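Local atomic coordinates of Lmo2125 protein (Listeria monocytogenes serovar 1/2a, PDB entry 5TU0), a protein that binds maltose and probably delivers it to a membrane transporter as the lipoprotein receptor of a bacterial sugar-uptake system. Residues E50-D55 against V277-S282; K212-N217 against D222-Q227; V23-G28 against Q301-D306; G175-D180 against P341-P346. The protein carries 2 engineered substitutions. All blocks are in the same frame, centred on the assembly; numbering follows the deposited sequence.

Contact 1. Residues E50-D55 against V277-S282. With TTN (tartronate), chain C.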
# COMPACT_ATOMS: atom_id res chain seq x y z
N GLU A 50 0.03 -4.92 -18.18
CA GLU A 50 1.20 -4.79 -19.08
C GLU A 50 0.83 -5.16 -20.53
O GLU A 50 1.41 -4.65 -21.45
CB GLU A 50 2.47 -5.53 -18.58
CG GLU A 50 2.58 -7.02 -18.89
CD GLU A 50 3.92 -7.65 -18.48
OE1 GLU A 50 3.92 -8.85 -18.11
OE2 GLU A 50 4.98 -6.98 -18.53
N ALA A 51 -0.16 -6.05 -20.72
CA ALA A 51 -0.57 -6.44 -22.06
C ALA A 51 -1.62 -5.51 -22.66
O ALA A 51 -1.90 -5.59 -23.86
CB ALA A 51 -1.11 -7.87 -22.06
N LEU A 52 -2.20 -4.63 -21.84
CA LEU A 52 -3.31 -3.77 -22.31
C LEU A 52 -2.96 -2.90 -23.51
O LEU A 52 -3.77 -2.80 -24.43
CB LEU A 52 -3.89 -2.95 -21.16
CG LEU A 52 -5.07 -2.02 -21.37
CD1 LEU A 52 -6.29 -2.78 -21.89
CD2 LEU A 52 -5.38 -1.33 -20.05
N PRO A 53 -1.75 -2.29 -23.55
CA PRO A 53 -1.41 -1.45 -24.70
C PRO A 53 -1.42 -2.18 -26.05
O PRO A 53 -1.58 -1.53 -27.08
CB PRO A 53 0.00 -0.94 -24.37
CG PRO A 53 0.11 -1.06 -22.90
CD PRO A 53 -0.66 -2.30 -22.56
N LEU A 54 -1.22 -3.50 -26.03
CA LEU A 54 -1.24 -4.33 -27.25
C LEU A 54 -2.60 -5.02 -27.44
O LEU A 54 -3.11 -5.10 -28.57
CB LEU A 54 -0.11 -5.35 -27.22
CG LEU A 54 1.33 -4.78 -27.16
CD1 LEU A 54 2.35 -5.88 -26.91
CD2 LEU A 54 1.69 -4.01 -28.42
N ASP A 55 -3.21 -5.52 -26.36
CA ASP A 55 -4.53 -6.17 -26.48
C ASP A 55 -5.64 -5.18 -26.86
O ASP A 55 -6.60 -5.54 -27.58
CB ASP A 55 -4.93 -6.82 -25.15
CG ASP A 55 -4.03 -7.96 -24.76
OD1 ASP A 55 -3.31 -8.50 -25.61
OD2 ASP A 55 -4.07 -8.34 -23.59
N VAL A 277 -11.09 -0.65 -12.95
CA VAL A 277 -10.83 0.23 -14.07
C VAL A 277 -11.49 -0.30 -15.33
O VAL A 277 -11.80 -1.49 -15.41
CB VAL A 277 -9.33 0.44 -14.30
CG1 VAL A 277 -8.68 0.98 -13.02
CG2 VAL A 277 -8.62 -0.85 -14.73
N VAL A 278 -11.72 0.60 -16.30
CA VAL A 278 -12.37 0.27 -17.58
C VAL A 278 -11.39 0.50 -18.72
O VAL A 278 -10.77 1.56 -18.81
CB VAL A 278 -13.61 1.14 -17.82
CG1 VAL A 278 -14.24 0.85 -19.18
CG2 VAL A 278 -14.61 0.95 -16.70
N SER A 279 -11.25 -0.50 -19.58
CA SER A 279 -10.40 -0.37 -20.76
C SER A 279 -10.89 0.78 -21.64
O SER A 279 -12.08 0.88 -21.93
CB SER A 279 -10.44 -1.67 -21.56
OG SER A 279 -9.81 -1.53 -22.82
N ASN A 280 -9.97 1.66 -22.07
CA ASN A 280 -10.35 2.77 -22.95
C ASN A 280 -10.68 2.25 -24.36
O ASN A 280 -11.25 2.99 -25.16
CB ASN A 280 -9.24 3.81 -23.03
CG ASN A 280 -9.73 5.20 -23.45
OD1 ASN A 280 -10.92 5.53 -23.32
ND2 ASN A 280 -8.81 6.03 -23.89
N TYR A 281 -10.35 0.99 -24.63
CA TYR A 281 -10.61 0.35 -25.92
C TYR A 281 -11.92 -0.43 -25.91
O TYR A 281 -12.32 -0.98 -26.94
CB TYR A 281 -9.46 -0.62 -26.26
CG TYR A 281 -8.07 -0.00 -26.10
CD1 TYR A 281 -7.46 0.67 -27.14
CD2 TYR A 281 -7.37 -0.12 -24.89
CE1 TYR A 281 -6.20 1.23 -27.01
CE2 TYR A 281 -6.10 0.44 -24.74
CZ TYR A 281 -5.53 1.12 -25.80
OH TYR A 281 -4.29 1.66 -25.65
N SER A 282 -12.59 -0.47 -24.77
CA SER A 282 -13.82 -1.21 -24.64
C SER A 282 -14.92 -0.67 -25.53
O SER A 282 -15.05 0.55 -25.74
CB SER A 282 -14.30 -1.23 -23.19
OG SER A 282 -15.54 -1.92 -23.08
C1 TTN C . -20.76 1.79 -25.22
C2 TTN C . -20.11 2.04 -26.56
C3 TTN C . -18.62 2.21 -26.44
O1 TTN C . -20.68 2.68 -24.35
O2 TTN C . -21.35 0.70 -25.01
O3 TTN C . -20.37 0.96 -27.47
O4 TTN C . -18.03 1.72 -25.45
O5 TTN C . -18.02 2.82 -27.35
O HOH W 1 -2.14 1.10 -27.19
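Ser279 presents its hydroxyl to helix 45-58: OG lies 3.8 Å from CD1 of Leu52, a plain van der Waals contact. The polar partner of that hydroxyl is two residues on, for Tyr281 N donates to Ser279 OG over 3.1 Å at 146°, an ST turn. The same residues lie in a type I beta turn from Ser279 to Ser282, closed by the bond from Ser282 N to Ser279 O. Tyr281 does the longer reaching. With CG anti to its carbonyl carbon (chi1 -49°), the ring extends to the helix, where CD2 is 4.2 Å from Leu52 CD1 and CE2 stands 4.0 Å from Leu52 O. At the phenol end one water bridges the segments, 2.7 Å from Tyr281 OH and donating to Pro53 O at 2.7 Å. Tyr281 OH is also hydrogen-bonded to His80. Ser282, last in the segment, leads to the tartronate, its O 3.2 Å from ligand O4; Lys283 O and the backbone N atoms of Lys285 and Asp286 bind the same ligand. Across this join, direct contact is van der Waals only, leucine and tyrosine carbons against each other and against oxygens, and the polar link runs through water.

Contact 2. Residues K212-N217 against D222-Q227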
# COMPACT_ATOMS: atom_id res chain seq x y z
N LYS A 212 23.27 -6.43 12.30
CA LYS A 212 23.86 -5.91 11.06
C LYS A 212 23.06 -6.25 9.83
O LYS A 212 22.94 -5.43 8.91
CB LYS A 212 25.29 -6.42 10.88
CG LYS A 212 26.07 -5.75 9.77
CD LYS A 212 26.16 -4.26 10.01
CE LYS A 212 27.18 -3.60 9.14
NZ LYS A 212 27.23 -2.14 9.42
N GLY A 213 22.48 -7.44 9.82
CA GLY A 213 21.65 -7.88 8.70
C GLY A 213 20.50 -6.94 8.33
O GLY A 213 20.03 -6.97 7.20
N MET A 214 20.05 -6.11 9.27
CA MET A 214 18.94 -5.18 8.97
C MET A 214 19.32 -4.08 7.94
O MET A 214 18.42 -3.46 7.32
CB MET A 214 18.39 -4.54 10.27
CG MET A 214 17.65 -5.52 11.15
SD MET A 214 16.12 -6.12 10.41
CE MET A 214 15.14 -4.63 10.50
N GLN A 215 20.62 -3.86 7.75
CA GLN A 215 21.12 -2.86 6.80
C GLN A 215 21.25 -3.35 5.36
O GLN A 215 21.43 -2.52 4.46
CB GLN A 215 22.47 -2.33 7.27
CG GLN A 215 22.38 -1.64 8.62
CD GLN A 215 23.73 -1.25 9.17
OE1 GLN A 215 24.66 -0.93 8.43
NE2 GLN A 215 23.86 -1.29 10.50
N ASP A 216 21.18 -4.67 5.13
CA ASP A 216 21.31 -5.27 3.80
C ASP A 216 19.92 -5.35 3.19
O ASP A 216 19.19 -6.31 3.41
CB ASP A 216 21.97 -6.65 3.90
CG ASP A 216 22.34 -7.25 2.54
OD1 ASP A 216 22.40 -6.53 1.53
OD2 ASP A 216 22.61 -8.46 2.50
N ASN A 217 19.56 -4.34 2.41
CA ASN A 217 18.22 -4.28 1.84
C ASN A 217 17.83 -5.53 1.05
O ASN A 217 16.70 -5.97 1.12
CB ASN A 217 18.04 -3.07 0.95
CG ASN A 217 16.61 -2.91 0.48
OD1 ASN A 217 16.30 -3.15 -0.69
ND2 ASN A 217 15.71 -2.59 1.39
N ASP A 222 13.79 -11.20 4.25
CA ASP A 222 13.94 -12.62 4.61
C ASP A 222 14.32 -12.76 6.08
O ASP A 222 13.78 -13.61 6.79
CB ASP A 222 15.00 -13.33 3.75
CG ASP A 222 14.52 -13.69 2.34
OD1 ASP A 222 13.34 -13.46 1.98
OD2 ASP A 222 15.34 -14.24 1.58
N PHE A 223 15.24 -11.91 6.52
CA PHE A 223 15.69 -11.92 7.90
C PHE A 223 14.53 -11.61 8.84
O PHE A 223 14.29 -12.31 9.81
CB PHE A 223 16.80 -10.87 8.08
CG PHE A 223 17.29 -10.74 9.49
CD1 PHE A 223 18.28 -11.58 9.97
CD2 PHE A 223 16.77 -9.76 10.34
CE1 PHE A 223 18.73 -11.45 11.28
CE2 PHE A 223 17.22 -9.63 11.65
CZ PHE A 223 18.20 -10.49 12.12
N ILE A 224 13.83 -10.53 8.55
CA ILE A 224 12.71 -10.10 9.38
C ILE A 224 11.60 -11.16 9.47
O ILE A 224 11.10 -11.41 10.56
CB ILE A 224 12.16 -8.74 8.88
CG1 ILE A 224 13.20 -7.64 9.10
CG2 ILE A 224 10.87 -8.36 9.61
CD1 ILE A 224 12.87 -6.36 8.35
N GLN A 225 11.21 -11.76 8.34
CA GLN A 225 10.14 -12.78 8.34
C GLN A 225 10.57 -14.02 9.10
O GLN A 225 9.77 -14.64 9.81
CB GLN A 225 9.73 -13.17 6.92
CG GLN A 225 9.26 -12.00 6.06
CD GLN A 225 8.22 -11.15 6.73
OE1 GLN A 225 8.32 -9.91 6.74
NE2 GLN A 225 7.23 -11.78 7.32
N ASP A 226 11.84 -14.39 8.93
CA ASP A 226 12.40 -15.55 9.58
C ASP A 226 12.35 -15.35 11.11
O ASP A 226 11.96 -16.27 11.84
CB ASP A 226 13.84 -15.79 9.09
CG ASP A 226 14.45 -17.06 9.65
OD1 ASP A 226 13.92 -18.16 9.34
OD2 ASP A 226 15.49 -16.97 10.34
N GLN A 227 12.72 -14.15 11.59
CA GLN A 227 12.71 -13.87 13.05
C GLN A 227 11.29 -13.89 13.63
O GLN A 227 11.04 -14.47 14.70
CB GLN A 227 13.38 -12.53 13.37
CG GLN A 227 14.86 -12.47 13.01
CD GLN A 227 15.73 -13.39 13.86
OE1 GLN A 227 16.47 -14.23 13.33
NE2 GLN A 227 15.63 -13.25 15.17
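Met214 meets helix 217-229 at two consecutive residues: its sulfur touches both Phe223 and Ile224, its methyl Ile224. The sulfur-aromatic part comes first. SD sits 3.7 Å from Phe223 CD2 and 4.8 Å from the ring centroid, 67° off the ring normal, an oblique Met-aromatic contact. The two side chains cross at about a right angle, and CG of Met214 also approaches the ring, 4.2 Å from CE2.

The aliphatic part is tighter. Met214 SD lies 3.5 Å from Ile224 CG1, while its methyl CE reaches the end of the isoleucine, 3.6 Å from CD1. The methionine chain is bent at both chi2 (-66°) and chi3 (-71°), and this folding brings SD and CE together onto Ile224. Gln227 CG, one turn on, lies 3.9 Å above one face of Phe223, offset toward the rim.

No polar bond joins the two segments. Within them, Gln215 N bonds to Lys212 O, as expected of a 3-10 turn, Lys212 NZ donates to Gln215 OE1 from above the carbonyl plane, and Gln227 N bonds to Phe223 O. Outside them, Asp226 forms a salt bridge with Lys230.

Met214 also touches Leu157 of strand 156-157. The motif is a Met-aromatic contact, by which the 3-10 turn between helices 193-208 and 217-229 packs back on the second of them.

Contact 3. Residues V23-G28 against Q301-D306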
# COMPACT_ATOMS: atom_id res chain seq x y z
N VAL A 23 -16.05 -12.80 -8.00
CA VAL A 23 -16.71 -12.26 -9.18
C VAL A 23 -17.83 -13.24 -9.64
O VAL A 23 -18.94 -12.79 -9.98
CB VAL A 23 -15.72 -11.90 -10.30
CG1 VAL A 23 -16.44 -11.53 -11.59
CG2 VAL A 23 -14.84 -10.74 -9.86
N ASN A 24 -17.54 -14.53 -9.63
CA ASN A 24 -18.55 -15.54 -10.02
C ASN A 24 -19.77 -15.53 -9.10
O ASN A 24 -20.91 -15.66 -9.59
CB ASN A 24 -17.96 -16.94 -10.15
CG ASN A 24 -17.25 -17.15 -11.48
OD1 ASN A 24 -17.62 -16.56 -12.49
ND2 ASN A 24 -16.24 -17.99 -11.48
N LYS A 25 -19.55 -15.34 -7.81
CA LYS A 25 -20.64 -15.25 -6.86
C LYS A 25 -21.54 -14.04 -7.14
O LYS A 25 -22.76 -14.18 -7.16
CB LYS A 25 -20.13 -15.15 -5.42
CG LYS A 25 -21.24 -15.22 -4.37
CD LYS A 25 -20.68 -15.30 -2.95
CE LYS A 25 -21.64 -15.96 -1.97
NZ LYS A 25 -21.69 -17.43 -2.17
N ILE A 26 -20.96 -12.86 -7.36
CA ILE A 26 -21.77 -11.66 -7.53
C ILE A 26 -22.27 -11.34 -8.93
O ILE A 26 -23.18 -10.52 -9.08
CB ILE A 26 -21.05 -10.40 -7.00
CG1 ILE A 26 -19.86 -10.00 -7.90
CG2 ILE A 26 -20.61 -10.63 -5.56
CD1 ILE A 26 -19.24 -8.65 -7.56
N LYS A 27 -21.71 -11.96 -9.98
CA LYS A 27 -22.09 -11.54 -11.34
C LYS A 27 -23.57 -11.79 -11.69
O LYS A 27 -24.16 -11.03 -12.46
CB LYS A 27 -21.21 -12.21 -12.39
CG LYS A 27 -21.48 -13.68 -12.59
CD LYS A 27 -20.51 -14.25 -13.61
CE LYS A 27 -20.90 -15.65 -14.00
NZ LYS A 27 -19.83 -16.28 -14.81
N GLY A 28 -24.16 -12.83 -11.11
CA GLY A 28 -25.54 -13.20 -11.42
C GLY A 28 -26.56 -12.08 -11.30
O GLY A 28 -27.36 -11.86 -12.22
N GLN A 301 -19.39 -4.85 -1.82
CA GLN A 301 -18.18 -4.59 -1.05
C GLN A 301 -18.17 -5.44 0.24
O GLN A 301 -17.12 -5.93 0.66
CB GLN A 301 -18.04 -3.10 -0.78
CG GLN A 301 -17.54 -2.36 -2.01
CD GLN A 301 -16.04 -2.15 -1.97
OE1 GLN A 301 -15.58 -1.23 -1.31
NE2 GLN A 301 -15.27 -2.98 -2.69
N GLU A 302 -19.34 -5.65 0.84
CA GLU A 302 -19.43 -6.52 2.02
C GLU A 302 -19.15 -7.97 1.61
O GLU A 302 -18.44 -8.69 2.31
CB GLU A 302 -20.78 -6.38 2.74
CG GLU A 302 -20.90 -5.03 3.41
CD GLU A 302 -22.21 -4.77 4.11
OE1 GLU A 302 -23.14 -5.62 4.06
OE2 GLU A 302 -22.30 -3.68 4.72
N THR A 303 -19.68 -8.39 0.46
CA THR A 303 -19.39 -9.76 -0.02
C THR A 303 -17.88 -9.91 -0.30
O THR A 303 -17.29 -10.95 0.00
CB THR A 303 -20.20 -10.11 -1.28
OG1 THR A 303 -21.60 -10.01 -0.98
CG2 THR A 303 -19.87 -11.51 -1.77
N LEU A 304 -17.26 -8.87 -0.86
CA LEU A 304 -15.81 -8.92 -1.11
C LEU A 304 -15.07 -9.22 0.18
O LEU A 304 -14.22 -10.12 0.22
CB LEU A 304 -15.29 -7.60 -1.70
CG LEU A 304 -13.77 -7.52 -1.92
CD1 LEU A 304 -13.31 -8.50 -2.99
CD2 LEU A 304 -13.38 -6.09 -2.28
N TYR A 305 -15.39 -8.49 1.24
CA TYR A 305 -14.74 -8.70 2.53
C TYR A 305 -15.03 -10.09 3.08
O TYR A 305 -14.15 -10.76 3.63
CB TYR A 305 -15.16 -7.65 3.56
CG TYR A 305 -14.52 -7.89 4.91
CD1 TYR A 305 -13.18 -7.55 5.12
CD2 TYR A 305 -15.22 -8.48 5.95
CE1 TYR A 305 -12.57 -7.79 6.34
CE2 TYR A 305 -14.61 -8.72 7.18
CZ TYR A 305 -13.28 -8.36 7.35
OH TYR A 305 -12.65 -8.58 8.55
N ASP A 306 -16.27 -10.52 2.94
CA ASP A 306 -16.66 -11.84 3.40
C ASP A 306 -15.85 -12.95 2.73
O ASP A 306 -15.46 -13.90 3.39
CB ASP A 306 -18.16 -12.08 3.15
CG ASP A 306 -19.07 -11.28 4.09
OD1 ASP A 306 -18.62 -10.79 5.14
OD2 ASP A 306 -20.28 -11.17 3.79
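Thr303 of helix 298-308 faces Lys25 and Ile26 of helix 17-34, and its methyl carries the whole contact. From CB, which points toward the other helix, the side chain splits in two. The CG2 branch stands anti to the backbone N, and there it meets both neighbours: Ile26 CG2 at 4.0 Å and Lys25 CD at 4.1 Å. The OG1 branch (chi1 -60°) turns back along its own helix and hydrogen-bonds to the carbonyl O of Lys299, one turn earlier, which leaves the methyl as the part offered to the partner.

On the other side, Ile26 answers with its branch methyl CG2, and the two side chains slide past each other in opposite directions. Lys25 contributes the aliphatic middle of its chain. Extended chi1 and chi2 carry CD to the threonine methyl; the bend at chi4 (75°) then sets only the ammonium group. The closest alpha carbons of the two segments are those of Ile26 and Thr303, 8.1 Å apart.

Next to this pair, Ile26 O accepts a hydrogen bond from Tyr294 OH, which ties helix 17-34 to helix 285-295, the helix just before 298-308. Farther round its own helix, Val23 packs on Val40 of strand 37-42.

Chemically, then, the join is a small, partly buried dispersion contact of three aliphatic groups: the threonine hydroxyl is satisfied within its own helix, and the lysine lends hydrocarbon while its charged end lies past the point of contact.

Contact 4. Residues G175-D180 against P341-P346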
# COMPACT_ATOMS: atom_id res chain seq x y z
N GLY A 175 7.91 15.07 6.81
CA GLY A 175 8.46 14.88 5.49
C GLY A 175 7.35 14.58 4.48
O GLY A 175 6.24 14.24 4.86
N TYR A 176 7.66 14.74 3.21
CA TYR A 176 6.72 14.41 2.14
C TYR A 176 7.51 14.15 0.87
O TYR A 176 8.65 14.59 0.75
CB TYR A 176 5.67 15.53 1.94
CG TYR A 176 6.27 16.89 1.60
CD1 TYR A 176 6.50 17.26 0.28
CD2 TYR A 176 6.62 17.80 2.60
CE1 TYR A 176 7.04 18.49 -0.04
CE2 TYR A 176 7.18 19.03 2.30
CZ TYR A 176 7.38 19.37 0.97
OH TYR A 176 7.93 20.57 0.64
N VAL A 177 6.92 13.43 -0.08
CA VAL A 177 7.58 13.17 -1.35
C VAL A 177 7.51 14.42 -2.25
O VAL A 177 8.54 15.04 -2.52
CB VAL A 177 6.97 11.96 -2.07
CG1 VAL A 177 7.68 11.76 -3.41
CG2 VAL A 177 7.07 10.71 -1.20
N PHE A 178 6.30 14.75 -2.72
CA PHE A 178 6.06 15.93 -3.56
C PHE A 178 5.04 16.87 -2.90
O PHE A 178 4.04 16.44 -2.34
CB PHE A 178 5.54 15.54 -4.95
CG PHE A 178 6.48 14.68 -5.76
CD1 PHE A 178 7.82 15.01 -5.90
CD2 PHE A 178 5.99 13.57 -6.45
CE1 PHE A 178 8.67 14.23 -6.68
CE2 PHE A 178 6.84 12.79 -7.21
CZ PHE A 178 8.17 13.11 -7.33
N GLY A 179 5.29 18.18 -3.00
CA GLY A 179 4.38 19.20 -2.45
C GLY A 179 3.04 19.27 -3.21
O GLY A 179 2.83 18.52 -4.17
N ASP A 180 2.16 20.16 -2.76
CA ASP A 180 0.81 20.30 -3.31
C ASP A 180 0.10 18.93 -3.32
O ASP A 180 -0.39 18.48 -4.36
CB ASP A 180 0.81 20.95 -4.71
CG ASP A 180 1.40 22.36 -4.71
OD1 ASP A 180 1.61 22.94 -3.62
OD2 ASP A 180 1.66 22.89 -5.82
N PRO A 341 -2.02 9.00 0.12
CA PRO A 341 -1.77 8.36 -1.17
C PRO A 341 -0.34 8.60 -1.67
O PRO A 341 0.20 9.69 -1.48
CB PRO A 341 -2.75 9.06 -2.12
CG PRO A 341 -3.80 9.63 -1.27
CD PRO A 341 -3.18 9.92 0.06
N MET A 342 0.24 7.58 -2.26
CA MET A 342 1.53 7.69 -2.89
C MET A 342 1.27 8.55 -4.13
O MET A 342 0.26 8.37 -4.79
CB MET A 342 2.01 6.31 -3.34
CG MET A 342 3.35 6.31 -4.05
SD MET A 342 3.81 4.70 -4.74
CE MET A 342 3.82 3.68 -3.27
N PRO A 343 2.19 9.49 -4.45
CA PRO A 343 1.98 10.27 -5.69
C PRO A 343 1.82 9.34 -6.89
O PRO A 343 2.54 8.33 -6.98
CB PRO A 343 3.27 11.09 -5.81
CG PRO A 343 3.77 11.22 -4.41
CD PRO A 343 3.40 9.93 -3.74
N ASN A 344 0.87 9.65 -7.78
CA ASN A 344 0.62 8.83 -8.97
C ASN A 344 1.09 9.50 -10.26
O ASN A 344 0.84 9.00 -11.36
CB ASN A 344 -0.86 8.43 -9.03
CG ASN A 344 -1.80 9.61 -9.21
OD1 ASN A 344 -1.37 10.76 -9.38
ND2 ASN A 344 -3.08 9.34 -9.15
N ILE A 345 1.79 10.63 -10.13
CA ILE A 345 2.35 11.32 -11.27
C ILE A 345 3.60 10.57 -11.74
O ILE A 345 4.26 9.87 -10.95
CB ILE A 345 2.65 12.81 -10.96
CG1 ILE A 345 3.70 12.98 -9.86
CG2 ILE A 345 1.35 13.53 -10.59
CD1 ILE A 345 4.14 14.42 -9.67
N PRO A 346 3.95 10.71 -13.03
CA PRO A 346 5.09 9.98 -13.61
C PRO A 346 6.42 10.13 -12.88
O PRO A 346 7.17 9.15 -12.76
CB PRO A 346 5.21 10.60 -15.02
CG PRO A 346 3.84 11.04 -15.33
CD PRO A 346 3.33 11.60 -14.04
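The Phe178 ring has Val177 CG1 3.8 Å above one face, over its centre, and meets Pro343 at its edge, with Pro343 CB near the ring plane and 3.7 Å from CD2. Ile345 comes in obliquely, its CD1 3.8 Å from the same CD2. This small apolar cluster belongs to the solute-binding protein fold, where it joins the corner of the chain ahead of helix 179-182 to the loop between helices 327-336 and 348-363. Both prolyl and isoleucyl contacts thus converge on CD2 of the ring, while Val177 shares the job from the turn itself: its CB lies 4.0 Å from Pro343 CG. Chi1 of -60° sets Phe178 CG anti to the carbonyl carbon and turns the ring toward the loop. Helix 348-363 adds to the cluster, its Val351 touching both Val177 and Phe178. Maltose is not far off, the side chain of Pro343 lying about 11 Å from a bound glucose unit, and the neighbouring Met342 touches Tyr164, a residue of the sugar pocket. At the far end of the cluster, Ile345 crosses Phe178 at a slant, bringing its CG1 to 4.1 Å from Phe178 CE2.

Overall arrangement
From the N terminus, helix 17-34 enters first and is met by helix 298-308 in contact 3, closing a loop of 272 residues. Inside that loop, helix 45-58 pairs with the turn after strand 272-278 in contact 1. Contact 2, between 212-217 and helix 217-229, is the most local and nests within the loops of contacts 1, 3 and 4. Contact 4 starts at 175-180, within the loops of contacts 1 and 3, but ends beyond both at 341-346, so it crosses them. It ties the loop between helices 327-336 and 348-363 to the corner before helix 179-182. Contacts 3 and 4 lie on opposite sides of the chain's centre, their own centres 33 Å apart.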